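Tail spike protein gp49 (Pseudomonas phage LKA1, PDB 4RU4) probably degrades, as a polysaccharide lyase carried on the trimeric phage tailspike, the O-specific polysaccharide of the Pseudomonas surface during virus entry. Local coordinates at residues Cys361-Ala366 / Trp370-Ala375; Cys387-Thr392 / Gly401-Gly406; His327-His332 / Ile356-Cys361; Tyr439-Arg444 / Ile454-Gln459. One frame throughout, in Å; residues are numbered along the deposited sequence.

In the fold
All four contacts lie in the pectin lyase-like parallel beta-helix and follow one another along its axis, from interaction 3 through 1 and 2 to 4. Interactions 3 and 1 share Cys-361, whose O lies 2.9 Å from Thr-388 N of interaction 2. One face of the helix continues the series: Ile-371 N lies 2.8 Å from Val-402 O, and Ile-403 N lies 2.8 Å from Leu-440 O, both probable hydrogen bonds. Interactions 3 and 4 do not touch, their nearest atoms being about 10 Å apart. A calcium ion bound at Gly-368 and Asp-394 sits about 7 Å from the side chains of both Trp-370 (interaction 1) and Thr-391 (interaction 2).

Interaction 1 of 4, residues Cys361-Ala366 / Trp370-Ala375; sequences CTITNA and WIVISA
Ala-366 and Trp-370 face each other across a tight turn of the parallel beta-helix, where the chain leaves strand 362-364 and doubles round, through the calcium ligand Gly-368, into strand 372-377 on the next face. The methyl of Ala-366 stands over the six-membered half of the indole, a CH-pi contact with CB 3.5 Å from the ring centroid and nearest to CH2. Trp-370 carries CG between its own N and carbonyl carbon (chi1 48°), and this turn of the side chain swings the ring back over the alanine although CB itself points away. Ile-373 CD1 covers the opposite face, so two aliphatic groups sandwich the indole; Val-372 N lies in plane at its edge.

The backbone also ties the turn: Trp-370 O accepts from Ala-366 N at 3.1 Å and is met by Asn-365 CA in a CA-H...O contact at 3.2 Å. Deeper inside the coil, Ile-363 and Ile-371 pass each other at a slant, joined through their CG2 branches.

Asn-365 is held in the turn by both ends of its amide. Its CG too sits between N and the carbonyl carbon (chi1 58°), which places the amide beside the next residue. OD1 bonds Thr-392 N of the following coil. ND2 reaches Ala-366 O at 2.9 Å, coming from above the carbonyl plane, 46° out of it.

Interaction 2 of 4, residues Cys387-Thr392 / Gly401-Gly406; sequences CTLYTT and GVIDVG
Leu-389 and Thr-391 meet Ile-403 and Val-402 through aliphatic groups alone, with no ring or amide between them; the flat group next to the contact is the carboxylate of Asp-404. Its OD1 is approached on the anti side by Gly-401 N at 2.9 Å, 31° out of the carboxylate plane, while OD2 bonds Gly-407 N, so each oxygen has a backbone partner that limits its rotation.

Across the contact, Leu-389 and Ile-403 approach end to end, CD1 to CD1 at 4.4 Å. Both tips reach this far because CD1 of each lies anti to CA (chi2 173° in Leu-389 and 163° in Ile-403). The second pair is Thr-391 CG2 with Val-402 CG1, 4.3 Å apart. Thr-391 thereby divides its branches: the methyl turns to the valine, whereas OG1 bonds Gly-369 O and Gly-393 N.

The contact is light and buried, joining two faces of the coil without any hydrogen bond between the segments. Ile-371 packs against both Leu-389 and Val-402. Strand 388-390 lies between the parallel strands 362-364 and 428-431, and strand 403-405 between 372-377 and 439-446.

Interaction 3 of 4, residues His327-His332 / Ile356-Cys361; sequences HCADFH and ISYRHC
Phe-331 is the main apolar link between the loop 327-332 and strand 356-359, and Ile-356 supplies its principal partner. The CG2 methyl of Ile-356 touches Phe-331 CE2 at 3.5 Å and lies just as near to CD2, while CD1 of the same isoleucine is placed over one face of the phenyl ring. The two side chains run past each other in opposite directions. Ala-329 adds a smaller apolar contact, its CB standing at the edge of the Tyr-358 ring, 4.3 Å from CE2.

Aromatic contact is oblique: Phe-331 CE2 lies 4.2 Å from Tyr-358 CZ. Tyr-358 has CG anti to its carbonyl carbon (chi1 -70°), which carries the ring across the interior toward the loop. Both rings also meet Tyr-340 of strand 338-341, with Tyr-358 almost parallel to it.

No hydrogen bond crosses between the segments; Tyr-358 OH, which touches Phe-331, bonds Thr-350 O instead. On the other side of the loop, Asp-330 points away and joins two histidines: OD1 receives His-327 NE2 in a nearly straight bond of 2.7 Å through its anti lone pair, and OD2 receives His-332 ND1 from the syn side at 2.8 Å, a bond bent to 143° at the hydrogen.

The alternation along the loop thus separates two chemistries. Ala-329 and Phe-331 turn to the aromatic interior, whereas Asp-330 should help fix the turn of both imidazoles away from it.

Interaction 4 of 4, residues Tyr439-Arg444 / Ile454-Gln459; sequences YLLRAR and IQYSGQ
Tyr-456 reaches from strand 452-463 to Leu-440 and Leu-441 across the interior of the coil, and its side chain can be followed outward from the backbone. From CB, CG lies anti to the backbone N, beside the carbonyl carbon (chi1 -158°), directing the ring toward the other segment. Midway along the ring, CE2 comes 4.2 Å from Leu-441 CB, the leucine lying obliquely to the ring. Farther out, CZ is 4.4 Å from Leu-440 CB.

At the tip, OH rests against Leu-440 on two atoms, CB and CD1, each 3.8 Å away; the leucine and tyrosine side chains cross at about a right angle. The hydroxyl is not left without a polar partner in this apolar setting. It donates to Gln-459 OE1 at 2.6 Å, the donor tilted 22° from the carbonyl plane. This short bond within the segment spans the turn at Gly-458, ties the hydroxyl end to Gln-459 and should limit the swing of the whole side chain about CA-CB.

Ile-403 and Ile-424, from the coil before, pack against both Leu-441 and Tyr-456. Leu-440 marks the corner of its own strand. Outside the coil, Gly-458 O receives Gln-455 NE2 of the second subunit. Side chains stacked coil upon coil around a closed interior, with the chain turning at corners between strands, are the hallmark of the right-handed parallel beta-helix of pectin lyase-like proteins.

Interaction 1 of 4, residues Cys361-Ala366 / Trp370-Ala375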
loop_
_atom_site.group_PDB
_atom_site.type_symbol
_atom_site.label_atom_id
_atom_site.label_comp_id
_atom_site.label_asym_id
_atom_site.label_seq_id
_atom_site.Cartn_x
_atom_site.Cartn_y
_atom_site.Cartn_z
ATOM N N CYS B 361 1.966 5.529 -4.980
ATOM C CA CYS B 361 1.264 6.344 -5.968
ATOM C C CYS B 361 1.933 6.293 -7.334
ATOM O O CYS B 361 3.156 6.106 -7.442
ATOM C CB CYS B 361 1.218 7.805 -5.527
ATOM S SG CYS B 361 0.218 8.017 -4.050
ATOM N N THR B 362 1.136 6.498 -8.381
ATOM C CA THR B 362 1.690 6.746 -9.709
ATOM C C THR B 362 1.416 8.219 -9.987
ATOM O O THR B 362 0.262 8.668 -9.872
ATOM C CB THR B 362 0.987 5.864 -10.779
ATOM O OG1 THR B 362 1.043 4.498 -10.348
ATOM C CG2 THR B 362 1.659 5.981 -12.144
ATOM N N ILE B 363 2.458 8.970 -10.346
ATOM C CA ILE B 363 2.336 10.432 -10.471
ATOM C C ILE B 363 2.998 10.891 -11.763
ATOM O O ILE B 363 4.158 10.535 -12.020
ATOM C CB ILE B 363 3.005 11.176 -9.257
ATOM C CG1 ILE B 363 2.691 10.474 -7.921
ATOM C CG2 ILE B 363 2.573 12.671 -9.235
ATOM C CD1 ILE B 363 3.411 11.082 -6.683
ATOM N N THR B 364 2.274 11.647 -12.593
ATOM C CA THR B 364 2.874 12.259 -13.772
ATOM C C THR B 364 3.179 13.743 -13.563
ATOM O O THR B 364 2.785 14.327 -12.568
ATOM C CB THR B 364 1.977 12.145 -15.013
ATOM O OG1 THR B 364 0.789 12.914 -14.798
ATOM C CG2 THR B 364 1.616 10.708 -15.306
ATOM N N ASN B 365 3.893 14.353 -14.514
ATOM C CA ASN B 365 4.351 15.741 -14.358
ATOM C C ASN B 365 3.258 16.792 -14.473
ATOM O O ASN B 365 2.228 16.595 -15.151
ATOM C CB ASN B 365 5.412 16.035 -15.423
ATOM C CG ASN B 365 4.887 15.806 -16.855
ATOM O OD1 ASN B 365 4.748 14.659 -17.309
ATOM N ND2 ASN B 365 4.633 16.898 -17.574
ATOM N N ALA B 366 3.491 17.910 -13.808
ATOM C CA ALA B 366 2.814 19.162 -14.088
ATOM C C ALA B 366 3.458 19.829 -15.319
ATOM O O ALA B 366 4.439 19.303 -15.877
ATOM C CB ALA B 366 2.907 20.089 -12.885
ATOM N N TRP B 370 8.310 19.055 -13.745
ATOM C CA TRP B 370 8.578 18.451 -12.440
ATOM C C TRP B 370 7.411 17.527 -12.073
ATOM O O TRP B 370 6.357 17.564 -12.716
ATOM C CB TRP B 370 8.764 19.530 -11.362
ATOM C CG TRP B 370 7.686 20.608 -11.377
ATOM C CD1 TRP B 370 7.759 21.843 -11.988
ATOM C CD2 TRP B 370 6.394 20.544 -10.754
ATOM N NE1 TRP B 370 6.583 22.547 -11.777
ATOM C CE2 TRP B 370 5.732 21.775 -11.030
ATOM C CE3 TRP B 370 5.729 19.568 -9.999
ATOM C CZ2 TRP B 370 4.443 22.059 -10.563
ATOM C CZ3 TRP B 370 4.435 19.844 -9.538
ATOM C CH2 TRP B 370 3.811 21.084 -9.821
ATOM N N ILE B 371 7.614 16.671 -11.069
ATOM C CA ILE B 371 6.580 15.723 -10.655
ATOM C C ILE B 371 6.142 15.956 -9.214
ATOM O O ILE B 371 4.949 15.901 -8.895
ATOM C CB ILE B 371 7.071 14.260 -10.811
ATOM C CG1 ILE B 371 7.470 13.986 -12.263
ATOM C CG2 ILE B 371 5.987 13.250 -10.359
ATOM C CD1 ILE B 371 8.123 12.619 -12.461
ATOM N N VAL B 372 7.111 16.224 -8.336
ATOM C CA VAL B 372 6.790 16.541 -6.961
ATOM C C VAL B 372 7.428 17.880 -6.658
ATOM O O VAL B 372 8.619 18.036 -6.870
ATOM C CB VAL B 372 7.353 15.489 -5.970
ATOM C CG1 VAL B 372 7.100 15.973 -4.533
ATOM C CG2 VAL B 372 6.691 14.110 -6.244
ATOM N N ILE B 373 6.635 18.849 -6.214
ATOM C CA ILE B 373 7.140 20.194 -5.895
ATOM C C ILE B 373 6.907 20.521 -4.408
ATOM O O ILE B 373 5.971 20.011 -3.786
ATOM C CB ILE B 373 6.513 21.277 -6.833
ATOM C CG1 ILE B 373 7.259 22.611 -6.712
ATOM C CG2 ILE B 373 5.005 21.456 -6.544
ATOM C CD1 ILE B 373 7.067 23.545 -7.893
ATOM N N SER B 374 7.747 21.363 -3.813
ATOM C CA SER B 374 7.555 21.674 -2.403
ATOM C C SER B 374 7.168 23.142 -2.200
ATOM O O SER B 374 7.400 23.968 -3.054
ATOM C CB SER B 374 8.842 21.385 -1.627
ATOM O OG SER B 374 9.308 20.066 -1.881
ATOM N N ALA B 375 6.592 23.449 -1.041
ATOM C CA ALA B 375 6.359 24.829 -0.609
ATOM C C ALA B 375 6.123 24.789 0.884
ATOM O O ALA B 375 5.676 23.759 1.392
ATOM C CB ALA B 375 5.131 25.424 -1.303
#

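Interaction 2 of 4, residues Cys387-Thr392 / Gly401-Gly406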
loop_
_atom_site.group_PDB
_atom_site.type_symbol
_atom_site.label_atom_id
_atom_site.label_comp_id
_atom_site.label_asym_id
_atom_site.label_seq_id
_atom_site.Cartn_x
_atom_site.Cartn_y
_atom_site.Cartn_z
ATOM N N CYS B 387 7.054 5.013 -5.052
ATOM C CA CYS B 387 6.188 5.584 -6.072
ATOM C C CYS B 387 6.698 5.339 -7.487
ATOM O O CYS B 387 7.900 5.169 -7.727
ATOM C CB CYS B 387 5.994 7.084 -5.840
ATOM S SG CYS B 387 5.055 7.438 -4.291
ATOM N N THR B 388 5.764 5.351 -8.426
ATOM C CA THR B 388 6.098 5.258 -9.834
ATOM C C THR B 388 5.909 6.660 -10.407
ATOM O O THR B 388 4.806 7.219 -10.339
ATOM C CB THR B 388 5.163 4.255 -10.515
ATOM O OG1 THR B 388 5.393 2.950 -9.973
ATOM C CG2 THR B 388 5.380 4.264 -12.045
ATOM N N LEU B 389 6.991 7.259 -10.910
ATOM C CA LEU B 389 6.963 8.662 -11.324
ATOM C C LEU B 389 7.261 8.755 -12.828
ATOM O O LEU B 389 8.146 8.053 -13.333
ATOM C CB LEU B 389 8.005 9.476 -10.544
ATOM C CG LEU B 389 7.992 9.309 -9.022
ATOM C CD1 LEU B 389 9.193 10.044 -8.438
ATOM C CD2 LEU B 389 6.694 9.851 -8.424
ATOM N N TYR B 390 6.528 9.592 -13.559
ATOM C CA TYR B 390 6.814 9.768 -14.993
ATOM C C TYR B 390 6.691 11.212 -15.414
ATOM O O TYR B 390 5.672 11.853 -15.144
ATOM C CB TYR B 390 5.877 8.918 -15.873
ATOM C CG TYR B 390 6.086 9.085 -17.380
ATOM C CD1 TYR B 390 7.366 9.165 -17.935
ATOM C CD2 TYR B 390 4.997 9.159 -18.252
ATOM C CE1 TYR B 390 7.549 9.309 -19.308
ATOM C CE2 TYR B 390 5.176 9.298 -19.615
ATOM C CZ TYR B 390 6.451 9.380 -20.134
ATOM O OH TYR B 390 6.633 9.523 -21.494
ATOM N N THR B 391 7.711 11.716 -16.100
ATOM C CA THR B 391 7.608 13.034 -16.712
ATOM C C THR B 391 7.968 12.990 -18.194
ATOM O O THR B 391 8.911 12.293 -18.602
ATOM C CB THR B 391 8.413 14.158 -16.014
ATOM O OG1 THR B 391 8.330 15.340 -16.818
ATOM C CG2 THR B 391 9.856 13.786 -15.868
ATOM N N THR B 392 7.183 13.703 -18.993
ATOM C CA THR B 392 7.436 13.822 -20.436
ATOM C C THR B 392 8.267 15.072 -20.732
ATOM O O THR B 392 8.594 15.353 -21.892
ATOM C CB THR B 392 6.098 13.978 -21.228
ATOM O OG1 THR B 392 5.367 15.095 -20.697
ATOM C CG2 THR B 392 5.220 12.713 -21.137
ATOM N N GLY B 401 13.961 20.834 -9.879
ATOM C CA GLY B 401 14.278 19.408 -10.000
ATOM C C GLY B 401 13.046 18.659 -10.476
ATOM O O GLY B 401 11.949 19.234 -10.480
ATOM N N VAL B 402 13.202 17.399 -10.881
ATOM C CA VAL B 402 12.035 16.553 -11.156
ATOM C C VAL B 402 11.285 16.370 -9.846
ATOM O O VAL B 402 10.046 16.400 -9.795
ATOM C CB VAL B 402 12.454 15.185 -11.759
ATOM C CG1 VAL B 402 11.237 14.217 -11.857
ATOM C CG2 VAL B 402 13.151 15.405 -13.125
ATOM N N ILE B 403 12.064 16.230 -8.779
ATOM C CA ILE B 403 11.572 16.366 -7.423
ATOM C C ILE B 403 12.196 17.646 -6.894
ATOM O O ILE B 403 13.434 17.780 -6.852
ATOM C CB ILE B 403 12.009 15.190 -6.552
ATOM C CG1 ILE B 403 11.463 13.887 -7.146
ATOM C CG2 ILE B 403 11.541 15.402 -5.076
ATOM C CD1 ILE B 403 12.158 12.659 -6.612
ATOM N N ASP B 404 11.361 18.620 -6.538
ATOM C CA ASP B 404 11.880 19.953 -6.287
ATOM C C ASP B 404 11.629 20.444 -4.871
ATOM O O ASP B 404 10.493 20.356 -4.379
ATOM C CB ASP B 404 11.265 20.955 -7.283
ATOM C CG ASP B 404 11.952 22.324 -7.221
ATOM O OD1 ASP B 404 13.136 22.396 -7.608
ATOM O OD2 ASP B 404 11.324 23.316 -6.774
ATOM N N VAL B 405 12.673 20.978 -4.226
ATOM C CA VAL B 405 12.533 21.587 -2.901
ATOM C C VAL B 405 13.086 23.021 -2.939
ATOM O O VAL B 405 14.229 23.281 -2.543
ATOM C CB VAL B 405 13.239 20.754 -1.785
ATOM C CG1 VAL B 405 12.836 21.282 -0.421
ATOM C CG2 VAL B 405 12.890 19.267 -1.931
ATOM N N GLY B 406 12.276 23.955 -3.440
ATOM C CA GLY B 406 12.693 25.347 -3.512
ATOM C C GLY B 406 13.693 25.704 -4.603
ATOM O O GLY B 406 14.420 26.684 -4.470
#

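Interaction 3 of 4, residues His327-His332 / Ile356-Cys361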
loop_
_atom_site.group_PDB
_atom_site.type_symbol
_atom_site.label_atom_id
_atom_site.label_comp_id
_atom_site.label_asym_id
_atom_site.label_seq_id
_atom_site.Cartn_x
_atom_site.Cartn_y
_atom_site.Cartn_z
ATOM N N HIS B 327 0.364 21.813 -9.062
ATOM C CA HIS B 327 0.263 20.408 -8.747
ATOM C C HIS B 327 -1.191 20.006 -8.593
ATOM O O HIS B 327 -2.028 20.783 -8.084
ATOM C CB HIS B 327 1.015 20.130 -7.437
ATOM C CG HIS B 327 0.589 21.018 -6.307
ATOM N ND1 HIS B 327 1.179 22.238 -6.053
ATOM C CD2 HIS B 327 -0.381 20.869 -5.376
ATOM C CE1 HIS B 327 0.598 22.799 -5.007
ATOM N NE2 HIS B 327 -0.346 21.981 -4.568
ATOM N N CYS B 328 -1.479 18.781 -9.014
ATOM C CA CYS B 328 -2.829 18.225 -8.949
ATOM C C CYS B 328 -3.195 17.751 -7.528
ATOM O O CYS B 328 -4.300 18.011 -7.048
ATOM C CB CYS B 328 -2.943 17.056 -9.922
ATOM S SG CYS B 328 -4.540 16.163 -9.821
ATOM N N ALA B 329 -2.279 17.040 -6.876
ATOM C CA ALA B 329 -2.523 16.554 -5.507
ATOM C C ALA B 329 -1.945 17.547 -4.522
ATOM O O ALA B 329 -0.747 17.789 -4.545
ATOM C CB ALA B 329 -1.899 15.196 -5.298
ATOM N N ASP B 330 -2.791 18.129 -3.667
ATOM C CA ASP B 330 -2.327 19.244 -2.827
ATOM C C ASP B 330 -2.372 18.947 -1.316
ATOM O O ASP B 330 -3.239 18.222 -0.838
ATOM C CB ASP B 330 -3.138 20.527 -3.147
ATOM C CG ASP B 330 -2.840 21.649 -2.182
ATOM O OD1 ASP B 330 -1.871 22.417 -2.442
ATOM O OD2 ASP B 330 -3.538 21.746 -1.134
ATOM N N PHE B 331 -1.383 19.466 -0.592
ATOM C CA PHE B 331 -1.497 19.782 0.825
ATOM C C PHE B 331 -0.979 21.214 0.953
ATOM O O PHE B 331 0.040 21.549 0.342
ATOM C CB PHE B 331 -0.558 18.916 1.673
ATOM C CG PHE B 331 -0.910 17.456 1.710
ATOM C CD1 PHE B 331 -2.068 17.023 2.348
ATOM C CD2 PHE B 331 -0.040 16.506 1.175
ATOM C CE1 PHE B 331 -2.389 15.682 2.400
ATOM C CE2 PHE B 331 -0.364 15.155 1.234
ATOM C CZ PHE B 331 -1.538 14.743 1.870
ATOM N N HIS B 332 -1.631 22.055 1.755
ATOM C CA HIS B 332 -1.032 23.356 2.119
ATOM C C HIS B 332 -0.082 23.244 3.330
ATOM O O HIS B 332 -0.005 22.197 3.998
ATOM C CB HIS B 332 -2.125 24.405 2.403
ATOM C CG HIS B 332 -2.688 25.029 1.171
ATOM N ND1 HIS B 332 -3.118 24.280 0.094
ATOM C CD2 HIS B 332 -2.898 26.327 0.842
ATOM C CE1 HIS B 332 -3.557 25.095 -0.852
ATOM N NE2 HIS B 332 -3.448 26.338 -0.419
ATOM N N ILE B 356 4.804 14.484 5.686
ATOM C CA ILE B 356 3.900 14.175 4.577
ATOM C C ILE B 356 4.465 13.021 3.731
ATOM O O ILE B 356 5.659 12.984 3.458
ATOM C CB ILE B 356 3.785 15.393 3.673
ATOM C CG1 ILE B 356 3.255 16.606 4.457
ATOM C CG2 ILE B 356 2.958 15.064 2.408
ATOM C CD1 ILE B 356 1.939 16.410 5.183
ATOM N N SER B 357 3.616 12.077 3.308
ATOM C CA SER B 357 4.119 10.944 2.529
ATOM C C SER B 357 3.221 10.690 1.324
ATOM O O SER B 357 2.001 10.942 1.393
ATOM C CB SER B 357 4.198 9.677 3.391
ATOM O OG SER B 357 4.737 9.962 4.679
ATOM N N TYR B 358 3.834 10.210 0.241
ATOM C CA TYR B 358 3.134 9.593 -0.886
ATOM C C TYR B 358 3.595 8.143 -0.916
ATOM O O TYR B 358 4.803 7.886 -0.916
ATOM C CB TYR B 358 3.497 10.304 -2.206
ATOM C CG TYR B 358 2.902 11.677 -2.256
ATOM C CD1 TYR B 358 3.520 12.738 -1.611
ATOM C CD2 TYR B 358 1.679 11.906 -2.897
ATOM C CE1 TYR B 358 2.947 14.027 -1.620
ATOM C CE2 TYR B 358 1.092 13.167 -2.894
ATOM C CZ TYR B 358 1.741 14.228 -2.260
ATOM O OH TYR B 358 1.169 15.486 -2.233
ATOM N N ARG B 359 2.656 7.194 -0.928
ATOM C CA ARG B 359 3.006 5.775 -0.847
ATOM C C ARG B 359 2.324 4.992 -1.952
ATOM O O ARG B 359 1.090 5.006 -2.044
ATOM C CB ARG B 359 2.556 5.173 0.480
ATOM C CG ARG B 359 3.050 5.934 1.712
ATOM C CD ARG B 359 2.477 5.306 2.987
ATOM N NE ARG B 359 3.239 5.700 4.171
ATOM C CZ ARG B 359 2.806 6.510 5.135
ATOM N NH1 ARG B 359 1.578 7.022 5.102
ATOM N NH2 ARG B 359 3.606 6.795 6.161
ATOM N N HIS B 360 3.116 4.285 -2.757
ATOM C CA HIS B 360 2.540 3.464 -3.830
ATOM C C HIS B 360 1.590 4.277 -4.707
ATOM O O HIS B 360 0.540 3.769 -5.129
ATOM C CB HIS B 360 1.838 2.231 -3.236
ATOM C CG HIS B 360 2.792 1.128 -2.845
ATOM N ND1 HIS B 360 2.444 0.080 -2.015
ATOM C CD2 HIS B 360 4.090 0.921 -3.185
ATOM C CE1 HIS B 360 3.487 -0.719 -1.854
ATOM N NE2 HIS B 360 4.493 -0.242 -2.565
ATOM N N CYS B 361 1.966 5.529 -4.980
ATOM C CA CYS B 361 1.264 6.344 -5.968
ATOM C C CYS B 361 1.933 6.293 -7.334
ATOM O O CYS B 361 3.156 6.106 -7.442
ATOM C CB CYS B 361 1.218 7.805 -5.527
ATOM S SG CYS B 361 0.218 8.017 -4.050
#

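Interaction 4 of 4, residues Tyr439-Arg444 / Ile454-Gln459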
loop_
_atom_site.group_PDB
_atom_site.type_symbol
_atom_site.label_atom_id
_atom_site.label_comp_id
_atom_site.label_asym_id
_atom_site.label_seq_id
_atom_site.Cartn_x
_atom_site.Cartn_y
_atom_site.Cartn_z
ATOM N N TYR B 439 18.623 17.763 -13.294
ATOM C CA TYR B 439 18.892 17.078 -12.035
ATOM C C TYR B 439 17.604 16.431 -11.505
ATOM O O TYR B 439 16.502 16.954 -11.690
ATOM C CB TYR B 439 19.484 18.032 -10.977
ATOM C CG TYR B 439 19.027 19.474 -11.149
ATOM C CD1 TYR B 439 17.834 19.916 -10.599
ATOM C CD2 TYR B 439 19.798 20.383 -11.873
ATOM C CE1 TYR B 439 17.399 21.232 -10.780
ATOM C CE2 TYR B 439 19.379 21.706 -12.049
ATOM C CZ TYR B 439 18.182 22.113 -11.499
ATOM O OH TYR B 439 17.776 23.409 -11.679
ATOM N N LEU B 440 17.734 15.277 -10.874
ATOM C CA LEU B 440 16.526 14.577 -10.413
ATOM C C LEU B 440 15.912 15.287 -9.221
ATOM O O LEU B 440 14.691 15.427 -9.126
ATOM C CB LEU B 440 16.829 13.126 -10.086
ATOM C CG LEU B 440 17.370 12.355 -11.298
ATOM C CD1 LEU B 440 17.612 10.922 -10.905
ATOM C CD2 LEU B 440 16.345 12.431 -12.445
ATOM N N LEU B 441 16.758 15.731 -8.304
ATOM C CA LEU B 441 16.245 16.445 -7.130
ATOM C C LEU B 441 17.066 17.709 -6.911
ATOM O O LEU B 441 18.295 17.695 -6.996
ATOM C CB LEU B 441 16.281 15.567 -5.862
ATOM C CG LEU B 441 15.771 16.198 -4.560
ATOM C CD1 LEU B 441 15.130 15.131 -3.660
ATOM C CD2 LEU B 441 16.852 16.964 -3.798
ATOM N N ARG B 442 16.376 18.802 -6.621
ATOM C CA ARG B 442 17.057 20.035 -6.242
ATOM C C ARG B 442 16.504 20.459 -4.895
ATOM O O ARG B 442 15.288 20.400 -4.680
ATOM C CB ARG B 442 16.784 21.153 -7.264
ATOM C CG ARG B 442 17.611 22.448 -6.951
ATOM C CD ARG B 442 17.566 23.466 -8.051
ATOM N NE ARG B 442 18.483 24.578 -7.765
ATOM C CZ ARG B 442 18.593 25.675 -8.507
ATOM N NH1 ARG B 442 17.829 25.837 -9.575
ATOM N NH2 ARG B 442 19.477 26.623 -8.169
ATOM N N ALA B 443 17.397 20.873 -3.996
ATOM C CA ALA B 443 17.032 21.575 -2.772
ATOM C C ALA B 443 17.898 22.820 -2.708
ATOM O O ALA B 443 19.109 22.755 -2.944
ATOM C CB ALA B 443 17.270 20.680 -1.541
ATOM N N ARG B 444 17.282 23.956 -2.411
ATOM C CA ARG B 444 17.993 25.234 -2.382
ATOM C C ARG B 444 17.527 26.006 -1.141
ATOM O O ARG B 444 16.322 26.229 -0.943
ATOM C CB ARG B 444 17.724 26.053 -3.653
ATOM C CG ARG B 444 18.456 27.426 -3.678
ATOM C CD ARG B 444 18.177 28.200 -4.980
ATOM N NE ARG B 444 16.750 28.457 -5.055
ATOM C CZ ARG B 444 16.144 29.502 -4.507
ATOM N NH1 ARG B 444 16.854 30.455 -3.902
ATOM N NH2 ARG B 444 14.826 29.614 -4.611
ATOM N N ILE B 454 19.078 14.303 3.104
ATOM C CA ILE B 454 18.562 13.685 1.885
ATOM C C ILE B 454 18.897 12.216 1.918
ATOM O O ILE B 454 20.070 11.841 2.104
ATOM C CB ILE B 454 19.244 14.243 0.596
ATOM C CG1 ILE B 454 19.235 15.773 0.546
ATOM C CG2 ILE B 454 18.595 13.649 -0.659
ATOM C CD1 ILE B 454 17.906 16.377 0.582
ATOM N N GLN B 455 17.880 11.380 1.703
ATOM C CA GLN B 455 18.104 9.963 1.484
ATOM C C GLN B 455 17.508 9.652 0.108
ATOM O O GLN B 455 16.292 9.666 -0.051
ATOM C CB GLN B 455 17.373 9.120 2.563
ATOM C CG GLN B 455 17.538 7.598 2.410
ATOM C CD GLN B 455 16.469 6.801 3.141
ATOM O OE1 GLN B 455 15.291 7.185 3.159
ATOM N NE2 GLN B 455 16.875 5.693 3.769
ATOM N N TYR B 456 18.355 9.365 -0.882
ATOM C CA TYR B 456 17.838 9.018 -2.199
ATOM C C TYR B 456 18.295 7.571 -2.454
ATOM O O TYR B 456 19.472 7.321 -2.732
ATOM C CB TYR B 456 18.369 10.033 -3.217
ATOM C CG TYR B 456 17.535 10.134 -4.488
ATOM C CD1 TYR B 456 17.506 9.085 -5.413
ATOM C CD2 TYR B 456 16.790 11.279 -4.766
ATOM C CE1 TYR B 456 16.742 9.165 -6.576
ATOM C CE2 TYR B 456 16.021 11.365 -5.912
ATOM C CZ TYR B 456 16.004 10.310 -6.816
ATOM O OH TYR B 456 15.239 10.401 -7.960
ATOM N N SER B 457 17.371 6.620 -2.353
ATOM C CA SER B 457 17.735 5.231 -2.051
ATOM C C SER B 457 16.864 4.174 -2.747
ATOM O O SER B 457 15.665 4.092 -2.483
ATOM C CB SER B 457 17.580 5.067 -0.523
ATOM O OG SER B 457 17.812 3.750 -0.071
ATOM N N GLY B 458 17.449 3.353 -3.617
ATOM C CA GLY B 458 16.735 2.188 -4.155
ATOM C C GLY B 458 15.902 2.386 -5.419
ATOM O O GLY B 458 15.329 1.430 -5.954
ATOM N N GLN B 459 15.804 3.617 -5.906
ATOM C CA GLN B 459 14.930 3.907 -7.066
ATOM C C GLN B 459 15.507 3.396 -8.396
ATOM O O GLN B 459 16.700 3.520 -8.655
ATOM C CB GLN B 459 14.725 5.406 -7.175
ATOM C CG GLN B 459 13.728 5.883 -8.220
ATOM C CD GLN B 459 13.717 7.390 -8.252
ATOM O OE1 GLN B 459 14.679 8.019 -8.704
ATOM N NE2 GLN B 459 12.655 7.984 -7.740
#